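Fucolectin-related protein (Streptococcus pneumoniae, PDB 2J22) is a fucose-binding module of a pneumococcal virulence factor and probably recognises fucose-containing blood group antigens. Local coordinates at residues R22-D27 and P57-I62; T52-P57 and G134-L139; Q84-F89 and I128-A133. All blocks are in the same frame, centred on the assembly; numbering follows the deposited sequence.

Interaction 1: R22-D27 and P57-I62; sequences RQSSTD and PSWWEI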
loop_
_atom_site.group_PDB
_atom_site.type_symbol
_atom_site.label_atom_id
_atom_site.label_comp_id
_atom_site.label_asym_id
_atom_site.label_seq_id
_atom_site.Cartn_x
_atom_site.Cartn_y
_atom_site.Cartn_z
ATOM N N ARG A 22 2.817 -9.106 -1.066
ATOM C CA ARG A 22 2.713 -9.651 -2.401
ATOM C C ARG A 22 1.916 -8.693 -3.316
ATOM O O ARG A 22 1.283 -7.752 -2.834
ATOM C CB ARG A 22 2.088 -11.068 -2.367
ATOM C CG ARG A 22 0.635 -11.059 -2.065
ATOM C CD ARG A 22 0.063 -12.409 -1.685
ATOM N NE ARG A 22 -1.365 -12.240 -1.391
ATOM C CZ ARG A 22 -2.308 -12.793 -2.132
ATOM N NH1 ARG A 22 -1.959 -13.544 -3.174
ATOM N NH2 ARG A 22 -3.580 -12.611 -1.844
ATOM N N GLN A 23 1.913 -8.952 -4.617
ATOM C CA GLN A 23 1.180 -8.055 -5.512
ATOM C C GLN A 23 0.778 -8.810 -6.763
ATOM O O GLN A 23 1.220 -9.936 -6.982
ATOM C CB GLN A 23 2.011 -6.763 -5.810
ATOM C CG GLN A 23 3.398 -6.953 -6.495
ATOM C CD GLN A 23 4.296 -5.681 -6.517
ATOM O OE1 GLN A 23 3.952 -4.611 -5.932
ATOM N NE2 GLN A 23 5.374 -5.758 -7.229
ATOM N N SER A 24 -0.071 -8.200 -7.562
ATOM C CA SER A 24 -0.685 -8.804 -8.724
ATOM C C SER A 24 0.383 -9.259 -9.723
ATOM O O SER A 24 0.241 -10.337 -10.308
ATOM C CB SER A 24 -1.658 -7.820 -9.350
ATOM O OG SER A 24 -0.946 -6.633 -9.702
ATOM N N SER A 25 1.447 -8.466 -9.916
ATOM C CA SER A 25 2.553 -8.917 -10.764
ATOM C C SER A 25 3.741 -7.981 -10.509
ATOM O O SER A 25 3.626 -7.017 -9.795
ATOM C CB SER A 25 2.181 -8.900 -12.263
ATOM O OG SER A 25 1.866 -7.568 -12.670
ATOM N N THR A 26 4.874 -8.216 -11.133
ATOM C CA THR A 26 6.006 -7.320 -10.863
ATOM C C THR A 26 6.657 -6.912 -12.171
ATOM O O THR A 26 6.862 -7.768 -13.079
ATOM C CB THR A 26 7.009 -8.075 -9.994
ATOM O OG1 THR A 26 6.434 -8.367 -8.702
ATOM C CG2 THR A 26 8.268 -7.247 -9.727
ATOM N N ASP A 27 6.973 -5.625 -12.296
ATOM C CA ASP A 27 7.683 -5.149 -13.484
ATOM C C ASP A 27 8.845 -4.277 -13.020
ATOM O O ASP A 27 8.787 -3.703 -11.946
ATOM C CB ASP A 27 6.726 -4.357 -14.338
ATOM C CG ASP A 27 6.851 -4.658 -15.821
ATOM O OD1 ASP A 27 7.658 -5.515 -16.198
ATOM O OD2 ASP A 27 6.166 -4.057 -16.680
ATOM N N PRO A 57 -7.468 -5.776 -12.137
ATOM C CA PRO A 57 -6.636 -4.630 -11.753
ATOM C C PRO A 57 -5.235 -4.961 -11.258
ATOM O O PRO A 57 -4.938 -6.086 -10.844
ATOM C CB PRO A 57 -7.422 -4.067 -10.541
ATOM C CG PRO A 57 -8.023 -5.298 -9.903
ATOM C CD PRO A 57 -8.325 -6.249 -11.014
ATOM N N SER A 58 -4.391 -3.933 -11.200
ATOM C CA SER A 58 -3.208 -3.954 -10.352
ATOM C C SER A 58 -3.533 -3.779 -8.869
ATOM O O SER A 58 -4.342 -2.928 -8.493
ATOM C CB SER A 58 -2.191 -2.873 -10.779
ATOM O OG SER A 58 -1.945 -2.930 -12.183
ATOM N N TRP A 59 -2.867 -4.568 -8.011
ATOM C CA TRP A 59 -3.071 -4.438 -6.589
ATOM C C TRP A 59 -1.778 -4.855 -5.855
ATOM O O TRP A 59 -0.895 -5.461 -6.423
ATOM C CB TRP A 59 -4.313 -5.263 -6.126
ATOM C CG TRP A 59 -4.215 -6.752 -6.518
ATOM C CD1 TRP A 59 -4.819 -7.353 -7.570
ATOM C CD2 TRP A 59 -3.484 -7.777 -5.838
ATOM N NE1 TRP A 59 -4.490 -8.692 -7.615
ATOM C CE2 TRP A 59 -3.666 -8.976 -6.561
ATOM C CE3 TRP A 59 -2.673 -7.805 -4.682
ATOM C CZ2 TRP A 59 -3.046 -10.186 -6.192
ATOM C CZ3 TRP A 59 -2.057 -8.994 -4.302
ATOM C CH2 TRP A 59 -2.266 -10.190 -5.056
ATOM N N TRP A 60 -1.728 -4.522 -4.581
ATOM C CA TRP A 60 -0.635 -4.860 -3.679
ATOM C C TRP A 60 -1.205 -5.152 -2.288
ATOM O O TRP A 60 -2.210 -4.562 -1.852
ATOM C CB TRP A 60 0.387 -3.698 -3.653
ATOM C CG TRP A 60 1.457 -3.746 -2.594
ATOM C CD1 TRP A 60 2.781 -3.942 -2.809
ATOM C CD2 TRP A 60 1.314 -3.415 -1.216
ATOM N NE1 TRP A 60 3.463 -3.805 -1.632
ATOM C CE2 TRP A 60 2.593 -3.456 -0.648
ATOM C CE3 TRP A 60 0.221 -3.032 -0.402
ATOM C CZ2 TRP A 60 2.830 -3.254 0.717
ATOM C CZ3 TRP A 60 0.445 -2.777 0.955
ATOM C CH2 TRP A 60 1.746 -2.909 1.506
ATOM N N GLU A 61 -0.574 -6.077 -1.578
ATOM C CA GLU A 61 -1.102 -6.522 -0.295
ATOM C C GLU A 61 -0.017 -6.776 0.729
ATOM O O GLU A 61 1.096 -7.232 0.373
ATOM C CB GLU A 61 -1.799 -7.862 -0.493
ATOM C CG GLU A 61 -2.788 -8.222 0.573
ATOM C CD GLU A 61 -3.594 -9.369 0.079
ATOM O OE1 GLU A 61 -3.069 -10.514 0.128
ATOM O OE2 GLU A 61 -4.686 -9.098 -0.417
ATOM N N ILE A 62 -0.365 -6.540 1.997
ATOM C CA ILE A 62 0.533 -6.780 3.135
ATOM C C ILE A 62 -0.208 -7.644 4.163
ATOM O O ILE A 62 -1.389 -7.413 4.445
ATOM C CB ILE A 62 1.025 -5.475 3.762
ATOM C CG1 ILE A 62 2.041 -5.780 4.881
ATOM C CG2 ILE A 62 -0.187 -4.610 4.251
ATOM C CD1 ILE A 62 2.689 -4.576 5.491
#
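Arg22 pairs with Glu61 where edge strand 20-23 runs antiparallel to strand 59-64, in the five-stranded sheet of a galactose-binding-like beta-sandwich. The backbones bond both ways, Arg22 N to Glu61 O at 2.9 Å and Glu61 N to Arg22 O at 2.8 Å. Alongside, Arg22 NE and NH2 both donate to Glu61 OE1 in a salt bridge, each at 2.9 Å, from the same face of the carboxylate. OE1 stays close to the guanidinium plane, but the two groups are turned 51° apart. Glu61 OE2 has a second cation, Arg127. The Trp59 ring leans in by its CH2 corner over the guanidinium centre, tilted 60° and not stacked.

Gln23 faces Trp60 in a non-hydrogen-bonded pair. Its OE1 meets the indole edge at Trp60 CD1, 3.4 Å away, and its NE2 bonds to Thr26 OG1 and Gly30 O.

Ser24 leaves the strand but is held twice. Its N donates to Trp59 O at 3.1 Å. A chi1 of 58° turns OG back over the main chain, where it accepts from Trp59 N; Asp55 OD2 is its outside partner. Ser24 CB makes a CH-pi contact, 3.5 Å from the centroid of the Trp59 five-membered ring and almost straight above it.

Interaction 2: T52-P57 and G134-L139; sequences TKEDSP and GIPLSL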
loop_
_atom_site.group_PDB
_atom_site.type_symbol
_atom_site.label_atom_id
_atom_site.label_comp_id
_atom_site.label_asym_id
_atom_site.label_seq_id
_atom_site.Cartn_x
_atom_site.Cartn_y
_atom_site.Cartn_z
ATOM N N THR A 52 3.865 -2.901 -10.538
ATOM C CA THR A 52 3.205 -4.033 -11.191
ATOM C C THR A 52 3.310 -3.909 -12.697
ATOM O O THR A 52 3.656 -2.842 -13.240
ATOM C CB THR A 52 1.711 -4.197 -10.725
ATOM O OG1 THR A 52 0.951 -3.096 -11.238
ATOM C CG2 THR A 52 1.557 -4.024 -9.138
ATOM N N LYS A 53 2.999 -5.003 -13.396
ATOM C CA LYS A 53 2.600 -4.928 -14.781
ATOM C C LYS A 53 1.290 -4.176 -14.972
ATOM O O LYS A 53 0.652 -3.757 -14.012
ATOM C CB LYS A 53 2.490 -6.308 -15.372
ATOM C CG LYS A 53 3.884 -6.949 -15.527
ATOM C CD LYS A 53 3.754 -8.440 -15.773
ATOM C CE LYS A 53 4.905 -9.014 -16.555
ATOM N NZ LYS A 53 6.170 -8.959 -15.790
ATOM N N GLU A 54 0.833 -4.127 -16.220
ATOM C CA GLU A 54 -0.371 -3.360 -16.518
ATOM C C GLU A 54 -1.624 -4.226 -16.273
ATOM O O GLU A 54 -2.281 -4.709 -17.206
ATOM C CB GLU A 54 -0.321 -2.869 -17.940
ATOM C CG GLU A 54 0.788 -1.853 -18.225
ATOM C CD GLU A 54 0.965 -1.710 -19.725
ATOM O OE1 GLU A 54 1.535 -2.618 -20.378
ATOM O OE2 GLU A 54 0.444 -0.740 -20.272
ATOM N N ASP A 55 -1.934 -4.465 -15.011
ATOM C CA ASP A 55 -2.870 -5.557 -14.673
ATOM C C ASP A 55 -4.324 -5.090 -14.632
ATOM O O ASP A 55 -4.602 -3.868 -14.680
ATOM C CB ASP A 55 -2.521 -6.182 -13.296
ATOM C CG ASP A 55 -1.268 -6.981 -13.318
ATOM O OD1 ASP A 55 -0.923 -7.613 -14.361
ATOM O OD2 ASP A 55 -0.538 -7.043 -12.336
ATOM N N SER A 56 -5.253 -6.050 -14.468
ATOM C CA SER A 56 -6.673 -5.730 -14.533
ATOM C C SER A 56 -7.543 -6.310 -13.367
ATOM O O SER A 56 -8.317 -7.227 -13.592
ATOM C CB SER A 56 -7.228 -6.199 -15.922
ATOM O OG SER A 56 -6.395 -5.757 -16.962
ATOM N N PRO A 57 -7.468 -5.776 -12.137
ATOM C CA PRO A 57 -6.636 -4.630 -11.753
ATOM C C PRO A 57 -5.235 -4.961 -11.258
ATOM O O PRO A 57 -4.938 -6.086 -10.844
ATOM C CB PRO A 57 -7.422 -4.067 -10.541
ATOM C CG PRO A 57 -8.023 -5.298 -9.903
ATOM C CD PRO A 57 -8.325 -6.249 -11.014
ATOM N N GLY A 134 -5.577 -1.691 -16.267
ATOM C CA GLY A 134 -4.528 -1.433 -17.257
ATOM C C GLY A 134 -3.442 -0.554 -16.700
ATOM O O GLY A 134 -2.477 -0.259 -17.413
ATOM N N ILE A 135 -3.605 -0.102 -15.458
ATOM C CA ILE A 135 -2.685 0.874 -14.883
ATOM C C ILE A 135 -1.801 0.120 -13.903
ATOM O O ILE A 135 -2.294 -0.686 -13.125
ATOM C CB ILE A 135 -3.422 2.057 -14.178
ATOM C CG1 ILE A 135 -4.573 2.658 -15.044
ATOM C CG2 ILE A 135 -2.406 3.088 -13.650
ATOM C CD1 ILE A 135 -4.129 3.459 -16.292
ATOM N N PRO A 136 -0.490 0.364 -13.980
ATOM C CA PRO A 136 0.444 -0.239 -13.049
ATOM C C PRO A 136 0.314 0.426 -11.686
ATOM O O PRO A 136 0.057 1.657 -11.571
ATOM C CB PRO A 136 1.836 0.054 -13.663
ATOM C CG PRO A 136 1.570 0.505 -15.070
ATOM C CD PRO A 136 0.188 1.214 -14.951
ATOM N N LEU A 137 0.429 -0.396 -10.650
ATOM C CA LEU A 137 0.467 0.152 -9.252
ATOM C C LEU A 137 1.911 0.277 -8.791
ATOM O O LEU A 137 2.696 -0.688 -8.855
ATOM C CB LEU A 137 -0.428 -0.650 -8.305
ATOM C CG LEU A 137 -0.357 -0.314 -6.805
ATOM C CD1 LEU A 137 -1.036 1.080 -6.604
ATOM C CD2 LEU A 137 -1.167 -1.310 -6.026
ATOM N N SER A 138 2.276 1.463 -8.359
ATOM C CA SER A 138 3.607 1.711 -7.811
ATOM C C SER A 138 3.459 2.473 -6.480
ATOM O O SER A 138 2.807 3.542 -6.416
ATOM C CB SER A 138 4.493 2.519 -8.778
ATOM O OG SER A 138 4.940 1.772 -9.908
ATOM N N LEU A 139 4.079 1.929 -5.450
ATOM C CA LEU A 139 4.102 2.483 -4.100
ATOM C C LEU A 139 5.543 2.669 -3.612
ATOM O O LEU A 139 6.309 1.732 -3.558
ATOM C CB LEU A 139 3.306 1.523 -3.178
ATOM C CG LEU A 139 1.874 1.075 -3.584
ATOM C CD1 LEU A 139 1.240 -0.041 -2.828
ATOM C CD2 LEU A 139 1.022 2.248 -3.135
#
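Thr52 uses its side chain as well as its backbone to pair with Leu137, so two loops are joined without a beta ladder. These loops lie at one end of the beta-sandwich, one leading into strand 59-64 and the other into strand 139-146. Thr52 OG1 accepts from Leu137 N at 2.8 Å, in a nearly straight bond of 168°. Thr52 N in turn donates to Leu137 O at 3.0 Å. Back in its own loop, Thr52 OG1 donates to Lys53 O at 2.9 Å, in the carbonyl plane and on a lone pair. Thr52 OG1 is thus both donor and acceptor, which should fix its rotation. Its chi1 of 69° turns OG1 to this double role, while CG2 packs across Leu137 CB at 4.0 Å.

Pro136 puts CB against Thr52 O, and its CG lies beside Glu54 CG, the two side chains pointing the same way. Glu54 is the centre of an inverse gamma turn that bends the first loop here. Its CB sits 3.4 Å from Gly134 O. Leu137 also packs on Trp60 and Leu130, which ties the loops to the sheet that holds strands 59-64 and 125-130. Gly134 has a positive phi of 98°, a backbone shape that suits a residue without a side chain. At the end of the turn, Gly134 N donates to Asp55 O at 2.9 Å.

Interaction 3: Q84-F89 and I128-A133; sequences QRLSNF and ISLRSA
A G1 beta bulge, formed by Asn88 and Phe89 opposite Ile106, starts strand 89-94 of the beta-sandwich beside the end of strand 125-130. Phe89 and Leu130 form an antiparallel non-hydrogen-bonded pair. Next to it, Arg131 N donates to Asn88 O at 2.9 Å, in the carbonyl plane.

Asn88 has chi1 -179°, which carries its amide across Arg131, with Asn88 OD1 3.5 Å from Arg131 CB, and on to Ser132. There ND2 donates to Ser132 OG at 3.0 Å. The bond is bent, and the hydroxyl lies 23° out of the amide plane. A water bridges the two backbones: it lies 2.9 Å from Ser87 O, to which it probably donates, and accepts from Ser132 N at 3.1 Å.

The other side of the contact is apolar. Leu130 CD2 touches Phe89 CB at 3.8 Å and approaches Arg85 O. Ile128 CG2 meets Phe89 CD1 at 3.9 Å, the side chains lying alongside. Within its own segment, Leu86 CD1 covers one face of the Phe89 ring near the rim.

Strand 100-108 flanks the bulge. Ile128 reaches across the sandwich to strands 67-77 and 139-146. Strand 125-130 lies between strands 89-94 and 59-64, hydrogen-bonded to the latter through Ile128 and Leu130.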
loop_
_atom_site.group_PDB
_atom_site.type_symbol
_atom_site.label_atom_id
_atom_site.label_comp_id
_atom_site.label_asym_id
_atom_site.label_seq_id
_atom_site.Cartn_x
_atom_site.Cartn_y
_atom_site.Cartn_z
ATOM N N GLN A 84 0.364 10.129 -11.341
ATOM C CA GLN A 84 -1.088 10.092 -11.503
ATOM C C GLN A 84 -1.629 8.694 -11.397
ATOM O O GLN A 84 -2.816 8.511 -11.269
ATOM C CB GLN A 84 -1.514 10.691 -12.882
ATOM C CG GLN A 84 -1.444 9.721 -14.086
ATOM C CD GLN A 84 -0.042 9.543 -14.569
ATOM O OE1 GLN A 84 0.839 10.305 -14.181
ATOM N NE2 GLN A 84 0.194 8.532 -15.383
ATOM N N ARG A 85 -0.762 7.689 -11.544
ATOM C CA ARG A 85 -1.291 6.343 -11.539
ATOM C C ARG A 85 -1.920 5.972 -10.186
ATOM O O ARG A 85 -2.767 5.113 -10.153
ATOM C CB ARG A 85 -0.182 5.362 -11.860
ATOM C CG ARG A 85 0.275 5.408 -13.288
ATOM C CD ARG A 85 1.402 4.441 -13.584
ATOM N NE ARG A 85 1.750 4.409 -15.016
ATOM C CZ ARG A 85 2.899 3.970 -15.520
ATOM N NH1 ARG A 85 3.878 3.551 -14.735
ATOM N NH2 ARG A 85 3.099 3.994 -16.833
ATOM N N LEU A 86 -1.471 6.590 -9.085
ATOM C CA LEU A 86 -2.015 6.258 -7.743
ATOM C C LEU A 86 -3.229 7.163 -7.554
ATOM O O LEU A 86 -3.157 8.232 -6.896
ATOM C CB LEU A 86 -1.013 6.467 -6.599
ATOM C CG LEU A 86 -1.471 6.004 -5.194
ATOM C CD1 LEU A 86 -1.938 4.520 -5.145
ATOM C CD2 LEU A 86 -0.406 6.214 -4.123
ATOM N N SER A 87 -4.332 6.755 -8.154
ATOM C CA SER A 87 -5.561 7.566 -8.096
ATOM C C SER A 87 -6.719 6.609 -8.336
ATOM O O SER A 87 -6.503 5.521 -8.867
ATOM C CB SER A 87 -5.546 8.615 -9.202
ATOM O OG SER A 87 -5.640 8.010 -10.487
ATOM N N ASN A 88 -7.938 7.002 -7.965
ATOM C CA ASN A 88 -9.137 6.156 -8.162
ATOM C C ASN A 88 -8.884 4.763 -7.660
ATOM O O ASN A 88 -8.922 3.793 -8.446
ATOM C CB ASN A 88 -9.545 6.131 -9.657
ATOM C CG ASN A 88 -10.814 5.290 -9.929
ATOM O OD1 ASN A 88 -11.628 5.034 -9.019
ATOM N ND2 ASN A 88 -10.978 4.844 -11.177
ATOM N N PHE A 89 -8.605 4.651 -6.355
ATOM C CA PHE A 89 -8.221 3.360 -5.810
ATOM C C PHE A 89 -8.946 2.987 -4.548
ATOM O O PHE A 89 -9.522 3.811 -3.894
ATOM C CB PHE A 89 -6.664 3.190 -5.680
ATOM C CG PHE A 89 -6.021 4.074 -4.657
ATOM C CD1 PHE A 89 -5.843 3.632 -3.342
ATOM C CD2 PHE A 89 -5.569 5.363 -5.007
ATOM C CE1 PHE A 89 -5.210 4.478 -2.327
ATOM C CE2 PHE A 89 -4.959 6.173 -4.085
ATOM C CZ PHE A 89 -4.751 5.761 -2.737
ATOM N N ILE A 128 -4.167 -2.658 -1.463
ATOM C CA ILE A 128 -4.433 -1.403 -2.166
ATOM C C ILE A 128 -4.699 -1.880 -3.613
ATOM O O ILE A 128 -3.869 -2.607 -4.158
ATOM C CB ILE A 128 -3.180 -0.497 -2.089
ATOM C CG1 ILE A 128 -2.929 0.008 -0.651
ATOM C CG2 ILE A 128 -3.368 0.687 -3.086
ATOM C CD1 ILE A 128 -1.624 0.761 -0.469
ATOM N N SER A 129 -5.823 -1.504 -4.235
ATOM C CA SER A 129 -6.212 -2.040 -5.547
ATOM C C SER A 129 -6.744 -0.911 -6.398
ATOM O O SER A 129 -7.745 -0.236 -5.992
ATOM C CB SER A 129 -7.317 -3.135 -5.392
ATOM O OG SER A 129 -7.575 -3.874 -6.606
ATOM N N LEU A 130 -6.162 -0.745 -7.600
ATOM C CA LEU A 130 -6.565 0.352 -8.504
ATOM C C LEU A 130 -7.938 0.007 -9.146
ATOM O O LEU A 130 -8.196 -1.169 -9.410
ATOM C CB LEU A 130 -5.491 0.506 -9.590
ATOM C CG LEU A 130 -4.072 0.895 -9.119
ATOM C CD1 LEU A 130 -3.095 1.103 -10.326
ATOM C CD2 LEU A 130 -4.044 2.153 -8.276
ATOM N N ARG A 131 -8.828 0.994 -9.322
ATOM C CA ARG A 131 -10.120 0.728 -9.958
ATOM C C ARG A 131 -10.141 0.925 -11.496
ATOM O O ARG A 131 -11.044 0.441 -12.170
ATOM C CB ARG A 131 -11.260 1.523 -9.293
ATOM C CG ARG A 131 -11.683 0.960 -7.951
ATOM C CD ARG A 131 -12.207 -0.513 -7.964
ATOM N NE ARG A 131 -13.647 -0.651 -8.269
ATOM C CZ ARG A 131 -14.634 -0.195 -7.479
ATOM N NH1 ARG A 131 -14.345 0.423 -6.328
ATOM N NH2 ARG A 131 -15.913 -0.356 -7.837
ATOM N N SER A 132 -9.125 1.606 -12.041
ATOM C CA SER A 132 -8.860 1.622 -13.488
ATOM C C SER A 132 -7.955 0.507 -13.922
ATOM O O SER A 132 -6.755 0.474 -13.540
ATOM C CB SER A 132 -8.273 2.981 -13.944
ATOM O OG SER A 132 -8.988 4.058 -13.331
ATOM N N ALA A 133 -8.538 -0.444 -14.676
ATOM C CA ALA A 133 -7.777 -1.542 -15.260
ATOM C C ALA A 133 -6.703 -1.001 -16.237
ATOM O O ALA A 133 -6.917 0.009 -16.942
ATOM C CB ALA A 133 -8.720 -2.496 -16.033
HETATM O O HOH W 1 -6.975 3.479 -10.870
#

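How the interactions relate
From the N terminus, interaction 1 comes first. It closes the loop between strands 20-23 and 59-64. Residues 52-57 lie within that loop and pair with 134-139 far down the chain, so interactions 1 and 2 cross; they share Pro57. Interaction 3 follows interaction 1 in series and is nested inside the long span closed by interaction 2. Interactions 1 and 3 belong to the same sheet: strands 59-64 and 125-130 are neighbours, joined by backbone bonds such as Trp60 with Ile128. Interaction 2 lies beside both, with Ser58 OG probably hydrogen-bonded to Ile135 O and Leu130 CD1 packed on Pro136 O. Together they join this sheet to the loops at one end.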